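Side-chain contacts in regulatory protein PcrH (Pseudomonas aeruginosa, PDB 2XCB), which acts as a type III secretion chaperone that binds the chaperone-binding region of the translocator protein PopD, probably holding it in a groove between its helices: residues 88-93 against 126-131; 61-66 against 93-98; 20-25 against 51-56. All coordinates share one frame; numbering follows the deposited sequence.

Interaction 1 (88-93 against 126-131)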
loop_
_atom_site.group_PDB
_atom_site.type_symbol
_atom_site.label_atom_id
_atom_site.label_comp_id
_atom_site.label_asym_id
_atom_site.label_seq_id
_atom_site.Cartn_x
_atom_site.Cartn_y
_atom_site.Cartn_z
ATOM N N PHE A 88 0.691 -19.344 14.169
ATOM C CA PHE A 88 0.097 -20.038 13.046
ATOM C C PHE A 88 -0.773 -21.194 13.508
ATOM O O PHE A 88 -1.938 -21.214 13.178
ATOM C CB PHE A 88 1.192 -20.465 12.064
ATOM C CG PHE A 88 1.827 -19.263 11.305
ATOM C CD1 PHE A 88 1.029 -18.439 10.484
ATOM C CD2 PHE A 88 3.177 -18.919 11.517
ATOM C CE1 PHE A 88 1.585 -17.356 9.743
ATOM C CE2 PHE A 88 3.773 -17.830 10.844
ATOM C CZ PHE A 88 2.957 -17.027 9.931
ATOM N N PRO A 89 -0.212 -22.195 14.240
ATOM C CA PRO A 89 -1.131 -23.347 14.524
ATOM C C PRO A 89 -2.195 -22.955 15.538
ATOM O O PRO A 89 -3.277 -23.426 15.509
ATOM C CB PRO A 89 -0.174 -24.396 15.149
ATOM C CG PRO A 89 1.113 -23.683 15.435
ATOM C CD PRO A 89 1.195 -22.606 14.359
ATOM N N PHE A 90 -1.885 -21.994 16.383
ATOM C CA PHE A 90 -2.871 -21.537 17.342
ATOM C C PHE A 90 -4.093 -20.912 16.628
ATOM O O PHE A 90 -5.250 -21.394 16.847
ATOM C CB PHE A 90 -2.238 -20.512 18.359
ATOM C CG PHE A 90 -3.227 -20.018 19.427
ATOM C CD1 PHE A 90 -3.474 -20.773 20.583
ATOM C CD2 PHE A 90 -3.955 -18.796 19.248
ATOM C CE1 PHE A 90 -4.401 -20.342 21.581
ATOM C CE2 PHE A 90 -4.898 -18.380 20.179
ATOM C CZ PHE A 90 -5.131 -19.184 21.376
ATOM N N HIS A 91 -3.879 -19.892 15.759
ATOM C CA HIS A 91 -5.024 -19.289 15.126
ATOM C C HIS A 91 -5.665 -20.221 14.113
ATOM O O HIS A 91 -6.857 -20.124 13.907
ATOM C CB HIS A 91 -4.690 -17.944 14.496
ATOM C CG HIS A 91 -4.294 -16.948 15.579
ATOM N ND1 HIS A 91 -5.179 -16.619 16.579
ATOM C CD2 HIS A 91 -3.097 -16.422 15.939
ATOM C CE1 HIS A 91 -4.566 -15.818 17.474
ATOM N NE2 HIS A 91 -3.297 -15.686 17.100
ATOM N N ALA A 92 -4.869 -21.104 13.526
ATOM C CA ALA A 92 -5.428 -22.138 12.638
ATOM C C ALA A 92 -6.406 -23.043 13.445
ATOM O O ALA A 92 -7.429 -23.521 12.923
ATOM C CB ALA A 92 -4.335 -23.007 12.058
ATOM N N ALA A 93 -5.994 -23.365 14.660
ATOM C CA ALA A 93 -6.830 -24.216 15.520
ATOM C C ALA A 93 -8.161 -23.508 15.804
ATOM O O ALA A 93 -9.214 -24.132 15.787
ATOM C CB ALA A 93 -6.057 -24.521 16.800
ATOM N N ALA A 126 1.333 -19.941 25.355
ATOM C CA ALA A 126 1.519 -21.325 25.761
ATOM C C ALA A 126 0.386 -21.756 26.710
ATOM O O ALA A 126 -0.236 -22.778 26.491
ATOM C CB ALA A 126 2.867 -21.550 26.385
ATOM N N ALA A 127 0.088 -20.939 27.709
ATOM C CA ALA A 127 -1.010 -21.207 28.648
ATOM C C ALA A 127 -2.364 -21.195 27.964
ATOM O O ALA A 127 -3.208 -22.049 28.237
ATOM C CB ALA A 127 -0.972 -20.194 29.789
ATOM N N ARG A 128 -2.571 -20.285 27.010
ATOM C CA ARG A 128 -3.835 -20.273 26.261
ATOM C C ARG A 128 -3.967 -21.490 25.386
ATOM O O ARG A 128 -5.054 -22.000 25.268
ATOM C CB ARG A 128 -3.993 -19.050 25.338
ATOM C CG ARG A 128 -4.276 -17.711 26.036
ATOM C CD ARG A 128 -4.310 -16.578 24.969
ATOM N NE ARG A 128 -5.551 -16.574 24.194
ATOM C CZ ARG A 128 -5.717 -15.990 23.010
ATOM N NH1 ARG A 128 -4.706 -15.375 22.396
ATOM N NH2 ARG A 128 -6.913 -16.032 22.445
ATOM N N ALA A 129 -2.880 -21.900 24.734
ATOM C CA ALA A 129 -2.897 -23.046 23.872
ATOM C C ALA A 129 -3.218 -24.291 24.720
ATOM O O ALA A 129 -3.940 -25.167 24.272
ATOM C CB ALA A 129 -1.556 -23.176 23.165
ATOM N N GLY A 130 -2.669 -24.368 25.920
ATOM C CA GLY A 130 -2.904 -25.505 26.839
ATOM C C GLY A 130 -4.347 -25.475 27.291
ATOM O O GLY A 130 -5.031 -26.518 27.207
ATOM N N ALA A 131 -4.869 -24.278 27.634
ATOM C CA ALA A 131 -6.297 -24.154 28.031
ATOM C C ALA A 131 -7.258 -24.571 26.912
ATOM O O ALA A 131 -8.227 -25.354 27.133
ATOM C CB ALA A 131 -6.641 -22.720 28.516
#
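Phe90 carries this contact, reaching from helix 87-98 to Arg128 and Ala129 on helix 123-140, with its CA 6.7 Å from the CA of Ala129. The first kind of contact is between the ring and a charged group. The CZ corner of the Phe90 ring sits over the centre of one face of the Arg128 guanidinium, CZ of Phe90 to CZ of Arg128 being 3.6 Å. The two planes are 61° apart, so the phenyl meets the flat cation with its far corner and does not lie parallel to it. A bend at chi3 (76°) turns the guanidinium to the ring, and the arginine CB rests against Phe90 CE1.

The second kind is apolar and pairs Phe90 CD1 with Ala129 CB at 4.0 Å. Next to it the ring packs on the main chain, Phe90 CE1 coming 3.8 Å from the backbone N of Ala129, so the CD1 and CE1 atoms rest against the Ala129 backbone and methyl. The anti placement of Phe90 CG relative to its own N (chi1 -178°) sends the ring out to this surface.

Polar groups gather beside it. His91 turns a ring face to Phe90 CD2, off towards the rim, and its NE2 stays 5.5 Å from Arg128 NH1. That NE2 bonds to an acidic side chain of the bound peptide, which would probably stabilise a protonated imidazole, while Arg128 has weak, long ion pairs with Glu94 and with an acidic peptide side chain.

Helix 102-117 fills the layer next to both partners: Phe109 meets the Phe90 ring edge-to-face, Ala112 touches Phe90, and Arg113 packs on Ala129. Elsewhere around helix 87-98, Phe88 and His91 pack against helices 68-81 and 52-64.

Interaction 2 (61-66 against 93-98)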
loop_
_atom_site.group_PDB
_atom_site.type_symbol
_atom_site.label_atom_id
_atom_site.label_comp_id
_atom_site.label_asym_id
_atom_site.label_seq_id
_atom_site.Cartn_x
_atom_site.Cartn_y
_atom_site.Cartn_z
ATOM N N CYS A 61 -6.741 -11.282 8.993
ATOM C CA CYS A 61 -7.820 -10.527 8.360
ATOM C C CYS A 61 -8.967 -11.384 7.931
ATOM O O CYS A 61 -10.100 -11.042 8.184
ATOM C CB CYS A 61 -7.322 -9.737 7.118
ATOM S SG CYS A 61 -6.269 -8.455 7.559
ATOM N N ARG A 62 -8.648 -12.502 7.302
ATOM C CA ARG A 62 -9.652 -13.429 6.848
ATOM C C ARG A 62 -10.416 -14.096 8.037
ATOM O O ARG A 62 -11.649 -14.251 8.020
ATOM C CB ARG A 62 -8.972 -14.473 5.989
ATOM C CG ARG A 62 -8.591 -13.905 4.615
ATOM C CD ARG A 62 -7.628 -14.810 3.900
ATOM N NE ARG A 62 -7.477 -14.386 2.509
ATOM C CZ ARG A 62 -6.866 -15.075 1.543
ATOM N NH1 ARG A 62 -6.229 -16.238 1.771
ATOM N NH2 ARG A 62 -6.783 -14.507 0.331
ATOM N N GLN A 63 -9.660 -14.454 9.064
ATOM C CA GLN A 63 -10.275 -14.941 10.301
ATOM C C GLN A 63 -11.324 -13.963 10.835
ATOM O O GLN A 63 -12.440 -14.379 11.133
ATOM C CB GLN A 63 -9.230 -15.233 11.393
ATOM C CG GLN A 63 -9.815 -16.152 12.519
ATOM C CD GLN A 63 -8.780 -16.515 13.595
ATOM O OE1 GLN A 63 -7.602 -16.516 13.345
ATOM N NE2 GLN A 63 -9.260 -16.840 14.801
ATOM N N SER A 64 -10.971 -12.672 10.931
ATOM C CA SER A 64 -11.858 -11.658 11.494
ATOM C C SER A 64 -13.101 -11.418 10.650
ATOM O O SER A 64 -14.111 -10.944 11.170
ATOM C CB SER A 64 -11.111 -10.362 11.678
ATOM O OG SER A 64 -10.368 -10.411 12.859
ATOM N N LEU A 65 -13.013 -11.742 9.359
ATOM C CA LEU A 65 -14.118 -11.669 8.411
ATOM C C LEU A 65 -14.879 -12.987 8.273
ATOM O O LEU A 65 -15.764 -13.122 7.436
ATOM C CB LEU A 65 -13.537 -11.336 7.013
ATOM C CG LEU A 65 -13.030 -9.892 6.864
ATOM C CD1 LEU A 65 -12.251 -9.789 5.529
ATOM C CD2 LEU A 65 -14.239 -8.915 6.908
ATOM N N GLY A 66 -14.492 -13.991 9.029
ATOM C CA GLY A 66 -15.232 -15.269 8.949
ATOM C C GLY A 66 -14.886 -16.093 7.780
ATOM O O GLY A 66 -15.619 -17.059 7.441
ATOM N N ALA A 93 -5.994 -23.365 14.660
ATOM C CA ALA A 93 -6.830 -24.216 15.520
ATOM C C ALA A 93 -8.161 -23.508 15.804
ATOM O O ALA A 93 -9.214 -24.132 15.787
ATOM C CB ALA A 93 -6.057 -24.521 16.800
ATOM N N GLU A 94 -8.125 -22.184 16.069
ATOM C CA GLU A 94 -9.396 -21.449 16.193
ATOM C C GLU A 94 -10.339 -21.543 14.982
ATOM O O GLU A 94 -11.617 -21.662 15.111
ATOM C CB GLU A 94 -9.136 -19.984 16.481
ATOM C CG GLU A 94 -8.480 -19.772 17.844
ATOM C CD GLU A 94 -8.148 -18.323 18.067
ATOM O OE1 GLU A 94 -8.207 -17.941 19.253
ATOM O OE2 GLU A 94 -7.866 -17.571 17.064
ATOM N N CYS A 95 -9.736 -21.459 13.789
ATOM C CA CYS A 95 -10.497 -21.563 12.558
ATOM C C CYS A 95 -11.033 -22.992 12.465
ATOM O O CYS A 95 -12.170 -23.136 12.078
ATOM C CB CYS A 95 -9.645 -21.264 11.283
ATOM S SG CYS A 95 -8.963 -19.518 11.306
ATOM N N HIS A 96 -10.230 -24.014 12.777
ATOM C CA HIS A 96 -10.744 -25.369 12.672
ATOM C C HIS A 96 -11.963 -25.556 13.584
ATOM O O HIS A 96 -12.934 -26.229 13.247
ATOM C CB HIS A 96 -9.669 -26.365 13.085
ATOM C CG HIS A 96 -8.627 -26.628 12.041
ATOM N ND1 HIS A 96 -8.936 -27.065 10.775
ATOM C CD2 HIS A 96 -7.283 -26.459 12.063
ATOM C CE1 HIS A 96 -7.818 -27.266 10.091
ATOM N NE2 HIS A 96 -6.797 -26.911 10.854
ATOM N N LEU A 97 -11.886 -24.964 14.760
ATOM C CA LEU A 97 -12.952 -25.051 15.771
ATOM C C LEU A 97 -14.221 -24.420 15.234
ATOM O O LEU A 97 -15.299 -25.052 15.214
ATOM C CB LEU A 97 -12.478 -24.311 17.038
ATOM C CG LEU A 97 -12.189 -25.029 18.344
ATOM C CD1 LEU A 97 -12.430 -24.023 19.529
ATOM C CD2 LEU A 97 -13.118 -26.263 18.504
ATOM N N GLN A 98 -14.100 -23.221 14.666
ATOM C CA GLN A 98 -15.290 -22.568 14.084
ATOM C C GLN A 98 -15.835 -23.348 12.889
ATOM O O GLN A 98 -17.050 -23.293 12.590
ATOM C CB GLN A 98 -15.075 -21.061 13.802
ATOM C CG GLN A 98 -14.790 -20.221 15.061
ATOM C CD GLN A 98 -15.750 -20.491 16.269
ATOM O OE1 GLN A 98 -16.959 -20.231 16.189
ATOM N NE2 GLN A 98 -15.187 -21.016 17.390
#
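Gln63 reaches from helix 52-64 to Glu94 on helix 87-98 through a short, nearly straight hydrogen bond, NE2 of Gln63 to OE2 of Glu94 at 2.8 Å with an N-H...O angle of 167°. The carboxylate oxygen lies in the amide plane of Gln63, but the donor comes to it from above the carboxylate plane, 40° out, the two flat groups standing almost perpendicular. Alongside the bond, Gln63 CG packs on the Cys95 sulfur, CG to SG 3.7 Å. With CG anti to the backbone N (chi1 -162°) and the chain extended beyond it, Gln63 spans the gap at full stretch.

In the next shell, Gln63 OE1 bonds to Tyr75 OH from helix 68-81, which, with the NE2 bond, is consistent with this orientation of the amide. His91 ND1 bonds to Glu94 OE2, and Tyr75 together with Ala71 packs on Cys95. The result is a polar side-chain link between two helices of a tetratricopeptide-repeat-like fold, with an apolar side chain of the bound peptide resting on Gln63.

Glu94 OE2 is therefore gripped by the Gln63 amide and an imidazole nitrogen together, an environment consistent with an ionised carboxylate.

Interaction 3 (20-25 against 51-56)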
loop_
_atom_site.group_PDB
_atom_site.type_symbol
_atom_site.label_atom_id
_atom_site.label_comp_id
_atom_site.label_asym_id
_atom_site.label_seq_id
_atom_site.Cartn_x
_atom_site.Cartn_y
_atom_site.Cartn_z
ATOM N N GLN A 20 6.908 0.163 5.011
ATOM C CA GLN A 20 5.837 1.134 5.206
ATOM C C GLN A 20 4.470 0.612 4.781
ATOM O O GLN A 20 3.416 0.941 5.390
ATOM C CB GLN A 20 6.178 2.450 4.484
ATOM C CG GLN A 20 7.390 3.167 5.086
ATOM C CD GLN A 20 7.883 4.309 4.180
ATOM O OE1 GLN A 20 7.075 5.042 3.625
ATOM N NE2 GLN A 20 9.208 4.440 4.014
ATOM N N LEU A 21 4.465 -0.237 3.771
ATOM C CA LEU A 21 3.216 -0.848 3.352
ATOM C C LEU A 21 2.724 -1.887 4.375
ATOM O O LEU A 21 1.521 -1.999 4.620
ATOM C CB LEU A 21 3.500 -1.527 2.049
ATOM C CG LEU A 21 2.553 -1.431 0.888
ATOM C CD1 LEU A 21 1.790 -0.097 0.944
ATOM C CD2 LEU A 21 3.379 -1.589 -0.395
ATOM N N TYR A 22 3.656 -2.640 4.971
ATOM C CA TYR A 22 3.285 -3.503 6.083
ATOM C C TYR A 22 2.719 -2.721 7.238
ATOM O O TYR A 22 1.668 -3.100 7.783
ATOM C CB TYR A 22 4.429 -4.444 6.488
ATOM C CG TYR A 22 4.111 -5.213 7.785
ATOM C CD1 TYR A 22 3.316 -6.343 7.752
ATOM C CD2 TYR A 22 4.528 -4.731 9.048
ATOM C CE1 TYR A 22 3.010 -7.047 8.910
ATOM C CE2 TYR A 22 4.184 -5.438 10.248
ATOM C CZ TYR A 22 3.426 -6.547 10.155
ATOM O OH TYR A 22 3.116 -7.234 11.278
ATOM N N ALA A 23 3.375 -1.600 7.620
ATOM C CA ALA A 23 2.825 -0.681 8.611
ATOM C C ALA A 23 1.412 -0.220 8.316
ATOM O O ALA A 23 0.571 -0.056 9.248
ATOM C CB ALA A 23 3.731 0.590 8.762
ATOM N N LEU A 24 1.164 0.067 7.042
ATOM C CA LEU A 24 -0.134 0.596 6.621
ATOM C C LEU A 24 -1.172 -0.488 6.865
ATOM O O LEU A 24 -2.226 -0.225 7.476
ATOM C CB LEU A 24 -0.104 1.076 5.146
ATOM C CG LEU A 24 -1.318 1.763 4.498
ATOM C CD1 LEU A 24 -0.861 2.758 3.457
ATOM C CD2 LEU A 24 -2.172 0.775 3.786
ATOM N N GLY A 25 -0.837 -1.709 6.444
ATOM C CA GLY A 25 -1.712 -2.867 6.605
ATOM C C GLY A 25 -1.952 -3.204 8.040
ATOM O O GLY A 25 -3.066 -3.453 8.417
ATOM N N ASP A 51 7.994 -13.758 3.583
ATOM C CA ASP A 51 7.965 -13.019 4.842
ATOM C C ASP A 51 6.733 -13.493 5.637
ATOM O O ASP A 51 5.609 -13.107 5.320
ATOM C CB ASP A 51 7.942 -11.483 4.590
ATOM C CG ASP A 51 8.147 -10.710 5.837
ATOM O OD1 ASP A 51 8.812 -9.652 5.744
ATOM O OD2 ASP A 51 7.652 -11.152 6.931
ATOM N N ALA A 52 6.940 -14.367 6.633
ATOM C CA ALA A 52 5.815 -14.917 7.427
ATOM C C ALA A 52 4.867 -13.834 8.013
ATOM O O ALA A 52 3.682 -14.081 8.170
ATOM C CB ALA A 52 6.341 -15.881 8.551
ATOM N N ARG A 53 5.379 -12.663 8.389
ATOM C CA ARG A 53 4.480 -11.619 8.888
ATOM C C ARG A 53 3.314 -11.328 7.952
ATOM O O ARG A 53 2.149 -11.073 8.412
ATOM C CB ARG A 53 5.194 -10.297 9.210
ATOM C CG ARG A 53 6.461 -10.380 10.076
ATOM C CD ARG A 53 7.307 -8.987 10.140
ATOM N NE ARG A 53 7.752 -8.616 8.795
ATOM C CZ ARG A 53 8.045 -7.386 8.383
ATOM N NH1 ARG A 53 7.988 -6.343 9.223
ATOM N NH2 ARG A 53 8.420 -7.218 7.125
ATOM N N TYR A 54 3.586 -11.345 6.660
ATOM C CA TYR A 54 2.527 -10.983 5.687
ATOM C C TYR A 54 1.423 -12.053 5.678
ATOM O O TYR A 54 0.253 -11.766 5.431
ATOM C CB TYR A 54 3.079 -10.841 4.247
ATOM C CG TYR A 54 4.200 -9.833 4.118
ATOM C CD1 TYR A 54 4.400 -8.881 5.115
ATOM C CD2 TYR A 54 5.051 -9.819 3.001
ATOM C CE1 TYR A 54 5.483 -7.923 5.020
ATOM C CE2 TYR A 54 6.152 -8.848 2.901
ATOM C CZ TYR A 54 6.306 -7.923 3.910
ATOM O OH TYR A 54 7.332 -7.006 3.823
ATOM N N PHE A 55 1.805 -13.298 5.930
ATOM C CA PHE A 55 0.814 -14.421 5.833
ATOM C C PHE A 55 -0.025 -14.521 7.100
ATOM O O PHE A 55 -1.215 -14.917 7.063
ATOM C CB PHE A 55 1.530 -15.730 5.493
ATOM C CG PHE A 55 2.153 -15.683 4.101
ATOM C CD1 PHE A 55 1.375 -15.932 2.962
ATOM C CD2 PHE A 55 3.455 -15.294 3.931
ATOM C CE1 PHE A 55 1.931 -15.793 1.639
ATOM C CE2 PHE A 55 4.009 -15.167 2.609
ATOM C CZ PHE A 55 3.269 -15.409 1.502
ATOM N N LEU A 56 0.626 -14.185 8.214
ATOM C CA LEU A 56 -0.008 -13.968 9.546
ATOM C C LEU A 56 -1.007 -12.874 9.396
ATOM O O LEU A 56 -2.162 -13.008 9.797
ATOM C CB LEU A 56 1.051 -13.614 10.650
ATOM C CG LEU A 56 0.369 -13.648 12.053
ATOM C CD1 LEU A 56 -0.225 -15.053 12.331
ATOM C CD2 LEU A 56 1.318 -13.211 13.147
HETATM O O HOH W 1 2.293 -9.971 11.262
#
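Tyr22 on helix 15-30 faces Arg53 and Tyr54 in the first turn of helix 52-64; the nearest CA pair is Tyr22 and Tyr54, 7.5 Å apart. Asp51 is the N-cap of the second helix, its carboxylate accepting a weak bond from Arg53 N.

The same carboxylate holds the arginine head side-on. Arg53 NH2 meets Asp51 OD1 at 2.8 Å and Arg53 NE meets Asp51 OD2 at 3.1 Å, both on the syn side and close to the guanidinium plane, which keeps the head from rotating. So fixed, the guanidinium lies over one face of the Tyr22 ring in a cation-pi contact, Arg53 CZ being 4.6 Å from the ring centroid and 14° off its normal. Glu19 forms a salt bridge with NH1, giving the cation a second acidic partner.

Type III chaperones of this class have a tetratricopeptide-repeat-like fold of stacked helices, and this pairing joins two helices whose side chains touch the bound peptide. Tyr22 OH bonds to the peptide backbone, and an apolar peptide side chain packs on Tyr22.

Tyr54 meets the CD1 side of the Tyr22 ring, on the same side of its plane as Arg53: Tyr54 CD1 lies 3.8 Å from Tyr22 CD1, with Tyr22 CD1 at the edge of the Tyr54 ring and the planes inclined at 35°. With CG opposite the backbone N (chi1 172°), Tyr22 sends its ring toward helix 52-64. A water also links the helices, donating to Tyr22 OH at 2.9 Å and to Arg53 O at 3.1 Å.

Interactions 1 and 2 share helix 87-98 and touch each other, His91 CB lying 3.4 Å from Gln63 OE1, whereas interactions 2 and 3 sit at different levels of helix 52-64 without touching. Interactions 1 and 3 lie on opposite sides of the chain's centre, yet Phe88 bridges them by packing on Ala52. Both are largely buried and set an aromatic ring against an arginine, but the geometry counts as cation-pi in interaction 3 alone, where acidic partners within the chain clamp the cation; Arg128 in interaction 1 is exposed and loosely paired. Interaction 2, partly buried, relies instead on a direct hydrogen bond. Side chains from all three reach the bound peptide.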